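PDB 4FLN: protease Do-like 2, chloroplastic from Arabidopsis thaliana, which carries out, as a serine protease, the primary cleavage of the photodamaged D1 protein of plant photosystem II. Local coordinates for residues I373-L378 against K463-E468; P386-E391 against K403-V408. One frame throughout, in Å; residues are numbered along the deposited sequence.

Both contacts lie in the same PDZ domain, where contact 2 is nested along the chain inside the loop closed by contact 1. Their centres lie 24 Å apart and their nearest atoms about 10 Å apart, so they do not touch. Contact 1 joins the hairpin of strands 373-375 and 378-382 to strand 464-469, which pairs with neither in the antiparallel sheet of the domain. Contact 2 joins the helices 385-391 and 398-406, which are inserted between the neighbouring strands 378-382 and 417-422 of that same sheet. Contact 1 belongs to the interior, three of its four touching residues being buried, and contact 2 to a helical excursion. Residues of both also meet the second subunit of the hexamer.

Contact 1. Residues I373-L378 against K463-E468; sequences IIVAGL and KYLVFE
V375 meets L465 through a single pair of methyl groups, and its side chain can be followed outward from the backbone. Its CB, directed at segment 463-468, stays 4.6 Å from CZ of F467, a loose approach to the far end of that ring. From there the branches part: CG1 lies anti to the backbone N (chi1 -156°) and runs to CD1 of L465, 3.5 Å away, the two side chains crossing obliquely. CG2 takes the place beside the backbone N and remains 4.6 Å from F467 CZ. V375 also packs against I457 of helix 450-459.

The backbones themselves are well separated, with CA of V375 9.2 Å from CA of L465, so side chains alone span the gap and bury 155 Å². This fits the antiparallel sheet of the PDZ domain, in which strand 464-469 pairs with 437-442 and 474-478 while strand 373-375 pairs with 378-382. The latter pair forms a hairpin whose type I' turn runs from V375 to L378, with A376 and G377 at its corners. It is closed by bonds from V375 N to L378 O (2.9 Å) and from L378 N to V375 O.

The hairpin thus presents a second apolar residue to the same strand. L378 CD1 approaches F467 CD1 at 4.4 Å, oblique to the ring. F467 is further enclosed by F442, edge-to-face, by the ring of F380 and by L477.

Contact 2. Residues P386-E391 against K403-V408; sequences PLIEEE and KARYSV
The apolar part of this contact rests on I388, whose CD1 meets CB of A404 at 3.9 Å, methyl against methyl. I388 points from its helix at segment 403-408 and is fully extended: CG1 is anti to the carbonyl carbon (chi1 -60°) and CD1 continues straight on (chi2 179°). That reach is needed, since CA of I388 and CA of A404, the closest pair across the segments, are 9.2 Å apart. Only 106 Å² is buried between the two segments, and L383 also packs on I388.

A second set of evidence concerns the guanidinium of R405. Its NH2 stands 4.1 Å from I388 CD1, with the methyl placed obliquely to the flat group. The R405 chain comes from the direction opposite to I388 and is bent at chi2 (-69°) and chi3, which carries its tip across to the first helix. There the charge finds its partner in E385, which makes a salt bridge to NH2. E389 OE1 is 4.9 Å from the same nitrogen, too far for a bond but close enough that its opposite charge may add to the field there. R405 also packs on L398 of the second subunit.

Within the first helix E390 N binds P386 O at 2.9 Å and E391 N binds L387 O at 3.0 Å; at the end of the second, S407 N gives K403 O only a weak bond. E390 OE2 accepts hydrogen bonds from Y62 N and S63 N and E391 OE2 is hydrogen-bonded to S63 OG, while S407 OG makes a weak hydrogen bond to the backbone of the bound peptide. Together these are two helices, 385-391 and 398-406, joined by a short connection and inserted between antiparallel strands 378-382 and 417-422 of the PDZ sheet.

Contact 1. Residues I373-L378 against K463-E468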
loop_
_atom_site.group_PDB
_atom_site.type_symbol
_atom_site.label_atom_id
_atom_site.label_comp_id
_atom_site.label_asym_id
_atom_site.label_seq_id
_atom_site.Cartn_x
_atom_site.Cartn_y
_atom_site.Cartn_z
ATOM N N ILE B 373 -39.032 1.842 11.002
ATOM C CA ILE B 373 -40.195 2.715 10.938
ATOM C C ILE B 373 -39.754 4.105 10.474
ATOM O O ILE B 373 -38.685 4.585 10.859
ATOM C CB ILE B 373 -40.954 2.758 12.292
ATOM C CG1 ILE B 373 -42.185 3.657 12.197
ATOM C CG2 ILE B 373 -40.042 3.205 13.418
ATOM C CD1 ILE B 373 -43.080 3.587 13.422
ATOM N N ILE B 374 -40.560 4.731 9.622
ATOM C CA ILE B 374 -40.227 6.035 9.059
ATOM C C ILE B 374 -41.292 7.075 9.390
ATOM O O ILE B 374 -42.468 6.894 9.087
ATOM C CB ILE B 374 -40.069 5.955 7.530
ATOM C CG1 ILE B 374 -39.165 4.785 7.149
ATOM C CG2 ILE B 374 -39.494 7.248 6.974
ATOM C CD1 ILE B 374 -38.898 4.681 5.663
ATOM N N VAL B 375 -40.877 8.159 10.031
ATOM C CA VAL B 375 -41.788 9.251 10.358
ATOM C C VAL B 375 -41.255 10.555 9.792
ATOM O O VAL B 375 -40.134 10.955 10.094
ATOM C CB VAL B 375 -41.948 9.439 11.879
ATOM C CG1 VAL B 375 -43.269 10.123 12.173
ATOM C CG2 VAL B 375 -41.867 8.108 12.596
ATOM N N ALA B 376 -42.056 11.218 8.971
ATOM C CA ALA B 376 -41.650 12.489 8.393
ATOM C C ALA B 376 -40.303 12.345 7.671
ATOM O O ALA B 376 -39.489 13.279 7.627
ATOM C CB ALA B 376 -41.582 13.560 9.476
ATOM N N GLY B 377 -40.074 11.169 7.100
ATOM C CA GLY B 377 -38.837 10.913 6.392
ATOM C C GLY B 377 -37.712 10.528 7.334
ATOM O O GLY B 377 -36.603 10.229 6.880
ATOM N N LEU B 378 -37.986 10.524 8.642
ATOM C CA LEU B 378 -36.966 10.124 9.612
ATOM C C LEU B 378 -36.960 8.604 9.735
ATOM O O LEU B 378 -37.941 7.995 10.161
ATOM C CB LEU B 378 -37.191 10.761 10.992
ATOM C CG LEU B 378 -37.279 12.282 11.199
ATOM C CD1 LEU B 378 -36.718 12.646 12.561
ATOM C CD2 LEU B 378 -36.589 13.076 10.104
ATOM N N LYS B 463 -49.628 17.859 19.115
ATOM C CA LYS B 463 -49.366 18.879 18.114
ATOM C C LYS B 463 -48.071 18.541 17.400
ATOM O O LYS B 463 -48.019 18.486 16.172
ATOM C CB LYS B 463 -49.273 20.253 18.783
ATOM C CG LYS B 463 -48.833 21.392 17.870
ATOM C CD LYS B 463 -49.730 21.540 16.654
ATOM C CE LYS B 463 -49.402 22.813 15.885
ATOM N NZ LYS B 463 -50.195 22.932 14.630
ATOM N N TYR B 464 -47.034 18.285 18.187
ATOM C CA TYR B 464 -45.719 18.014 17.637
ATOM C C TYR B 464 -45.222 16.597 17.923
ATOM O O TYR B 464 -45.612 15.956 18.903
ATOM C CB TYR B 464 -44.710 19.025 18.175
ATOM C CG TYR B 464 -45.070 20.470 17.906
ATOM C CD1 TYR B 464 -45.494 21.304 18.934
ATOM C CD2 TYR B 464 -44.976 20.999 16.628
ATOM C CE1 TYR B 464 -45.818 22.620 18.696
ATOM C CE2 TYR B 464 -45.299 22.313 16.377
ATOM C CZ TYR B 464 -45.721 23.123 17.413
ATOM O OH TYR B 464 -46.044 24.439 17.158
ATOM N N LEU B 465 -44.356 16.114 17.045
ATOM C CA LEU B 465 -43.583 14.920 17.320
ATOM C C LEU B 465 -42.222 15.381 17.826
ATOM O O LEU B 465 -41.430 15.945 17.069
ATOM C CB LEU B 465 -43.430 14.091 16.042
ATOM C CG LEU B 465 -44.727 13.540 15.429
ATOM C CD1 LEU B 465 -44.453 12.837 14.109
ATOM C CD2 LEU B 465 -45.432 12.596 16.390
ATOM N N VAL B 466 -41.949 15.156 19.107
ATOM C CA VAL B 466 -40.684 15.605 19.688
ATOM C C VAL B 466 -39.698 14.455 19.932
ATOM O O VAL B 466 -39.949 13.573 20.744
ATOM C CB VAL B 466 -40.902 16.388 21.007
ATOM C CG1 VAL B 466 -39.586 16.895 21.539
ATOM C CG2 VAL B 466 -41.851 17.544 20.788
ATOM N N PHE B 467 -38.576 14.480 19.223
ATOM C CA PHE B 467 -37.552 13.456 19.362
ATOM C C PHE B 467 -36.323 14.021 20.052
ATOM O O PHE B 467 -35.664 14.897 19.505
ATOM C CB PHE B 467 -37.143 12.937 17.987
ATOM C CG PHE B 467 -38.253 12.242 17.240
ATOM C CD1 PHE B 467 -38.990 12.917 16.275
ATOM C CD2 PHE B 467 -38.549 10.905 17.493
ATOM C CE1 PHE B 467 -40.003 12.281 15.581
ATOM C CE2 PHE B 467 -39.562 10.269 16.806
ATOM C CZ PHE B 467 -40.294 10.962 15.847
ATOM N N GLU B 468 -36.010 13.531 21.247
ATOM C CA GLU B 468 -34.759 13.901 21.902
ATOM C C GLU B 468 -33.681 12.859 21.645
ATOM O O GLU B 468 -33.858 11.689 21.958
ATOM C CB GLU B 468 -34.953 14.086 23.405
ATOM C CG GLU B 468 -35.747 15.324 23.770
ATOM C CD GLU B 468 -36.171 15.336 25.231
ATOM O OE1 GLU B 468 -37.305 15.797 25.520
ATOM O OE2 GLU B 468 -35.371 14.880 26.083
#

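Contact 2. Residues P386-E391 against K403-V408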
loop_
_atom_site.group_PDB
_atom_site.type_symbol
_atom_site.label_atom_id
_atom_site.label_comp_id
_atom_site.label_asym_id
_atom_site.label_seq_id
_atom_site.Cartn_x
_atom_site.Cartn_y
_atom_site.Cartn_z
ATOM N N PRO B 386 -24.418 -6.208 12.396
ATOM C CA PRO B 386 -24.441 -6.157 10.930
ATOM C C PRO B 386 -24.575 -4.731 10.397
ATOM O O PRO B 386 -23.874 -4.383 9.446
ATOM C CB PRO B 386 -25.687 -6.956 10.576
ATOM C CG PRO B 386 -25.854 -7.903 11.700
ATOM C CD PRO B 386 -25.390 -7.175 12.929
ATOM N N LEU B 387 -25.449 -3.921 10.995
ATOM C CA LEU B 387 -25.602 -2.530 10.561
ATOM C C LEU B 387 -24.278 -1.769 10.674
ATOM O O LEU B 387 -23.845 -1.102 9.738
ATOM C CB LEU B 387 -26.699 -1.814 11.363
ATOM C CG LEU B 387 -26.963 -0.347 11.000
ATOM C CD1 LEU B 387 -27.094 -0.221 9.503
ATOM C CD2 LEU B 387 -28.223 0.166 11.689
ATOM N N ILE B 388 -23.655 -1.874 11.840
ATOM C CA ILE B 388 -22.326 -1.338 12.071
ATOM C C ILE B 388 -21.349 -1.853 11.011
ATOM O O ILE B 388 -20.694 -1.065 10.333
ATOM C CB ILE B 388 -21.830 -1.721 13.486
ATOM C CG1 ILE B 388 -22.774 -1.151 14.547
ATOM C CG2 ILE B 388 -20.402 -1.248 13.714
ATOM C CD1 ILE B 388 -22.398 -1.495 15.952
ATOM N N GLU B 389 -21.266 -3.171 10.852
ATOM C CA GLU B 389 -20.373 -3.755 9.852
ATOM C C GLU B 389 -20.546 -3.099 8.473
ATOM O O GLU B 389 -19.576 -2.734 7.813
ATOM C CB GLU B 389 -20.592 -5.267 9.746
ATOM C CG GLU B 389 -19.374 -6.121 10.087
ATOM C CD GLU B 389 -19.110 -6.216 11.591
ATOM O OE1 GLU B 389 -18.794 -5.179 12.220
ATOM O OE2 GLU B 389 -19.216 -7.335 12.143
ATOM N N GLU B 390 -21.791 -2.940 8.054
ATOM C CA GLU B 390 -22.094 -2.465 6.718
ATOM C C GLU B 390 -21.847 -0.967 6.529
ATOM O O GLU B 390 -21.500 -0.527 5.432
ATOM C CB GLU B 390 -23.543 -2.804 6.384
ATOM C CG GLU B 390 -23.941 -2.487 4.966
ATOM C CD GLU B 390 -25.415 -2.685 4.737
ATOM O OE1 GLU B 390 -25.870 -2.478 3.596
ATOM O OE2 GLU B 390 -26.122 -3.044 5.701
ATOM N N GLU B 391 -22.035 -0.186 7.591
ATOM C CA GLU B 391 -21.815 1.263 7.541
ATOM C C GLU B 391 -20.330 1.569 7.767
ATOM O O GLU B 391 -19.876 2.704 7.612
ATOM C CB GLU B 391 -22.680 1.967 8.596
ATOM C CG GLU B 391 -23.489 3.157 8.081
ATOM C CD GLU B 391 -24.935 2.805 7.768
ATOM O OE1 GLU B 391 -25.815 3.050 8.623
ATOM O OE2 GLU B 391 -25.199 2.292 6.665
ATOM N N LYS B 403 -21.190 2.507 23.152
ATOM C CA LYS B 403 -22.457 1.946 23.620
ATOM C C LYS B 403 -22.650 0.525 23.107
ATOM O O LYS B 403 -23.112 -0.348 23.836
ATOM C CB LYS B 403 -23.640 2.824 23.226
ATOM C CG LYS B 403 -23.869 3.955 24.197
ATOM C CD LYS B 403 -25.323 4.391 24.245
ATOM C CE LYS B 403 -25.592 5.219 25.499
ATOM N NZ LYS B 403 -26.931 5.890 25.497
ATOM N N ALA B 404 -22.272 0.289 21.857
ATOM C CA ALA B 404 -22.417 -1.038 21.283
ATOM C C ALA B 404 -21.399 -2.035 21.834
ATOM O O ALA B 404 -21.660 -3.234 21.870
ATOM C CB ALA B 404 -22.328 -0.972 19.767
ATOM N N ARG B 405 -20.215 -1.554 22.197
ATOM C CA ARG B 405 -19.187 -2.419 22.775
ATOM C C ARG B 405 -19.310 -2.629 24.293
ATOM O O ARG B 405 -19.085 -3.731 24.793
ATOM C CB ARG B 405 -17.787 -1.909 22.414
ATOM C CG ARG B 405 -17.572 -1.684 20.919
ATOM C CD ARG B 405 -17.545 -2.994 20.145
ATOM N NE ARG B 405 -18.176 -2.871 18.832
ATOM C CZ ARG B 405 -18.411 -3.895 18.013
ATOM N NH1 ARG B 405 -18.063 -5.130 18.365
ATOM N NH2 ARG B 405 -18.994 -3.684 16.842
ATOM N N TYR B 406 -19.618 -1.546 25.008
ATOM C CA TYR B 406 -19.547 -1.501 26.475
ATOM C C TYR B 406 -20.858 -1.636 27.265
ATOM O O TYR B 406 -20.849 -1.610 28.497
ATOM C CB TYR B 406 -18.804 -0.231 26.921
ATOM C CG TYR B 406 -17.336 -0.220 26.548
ATOM C CD1 TYR B 406 -16.383 0.327 27.398
ATOM C CD2 TYR B 406 -16.903 -0.772 25.351
ATOM C CE1 TYR B 406 -15.045 0.327 27.056
ATOM C CE2 TYR B 406 -15.574 -0.779 25.002
ATOM C CZ TYR B 406 -14.646 -0.228 25.854
ATOM O OH TYR B 406 -13.315 -0.238 25.494
ATOM N N SER B 407 -21.984 -1.755 26.578
ATOM C CA SER B 407 -23.268 -1.668 27.269
ATOM C C SER B 407 -24.056 -2.979 27.336
ATOM O O SER B 407 -24.016 -3.795 26.418
ATOM C CB SER B 407 -24.129 -0.567 26.658
ATOM O OG SER B 407 -25.432 -0.615 27.199
ATOM N N VAL B 408 -24.783 -3.163 28.434
ATOM C CA VAL B 408 -25.568 -4.374 28.636
ATOM C C VAL B 408 -27.053 -4.043 28.672
ATOM O O VAL B 408 -27.431 -2.921 28.972
ATOM C CB VAL B 408 -25.191 -5.093 29.953
ATOM C CG1 VAL B 408 -23.702 -5.342 30.008
ATOM C CG2 VAL B 408 -25.642 -4.281 31.151
#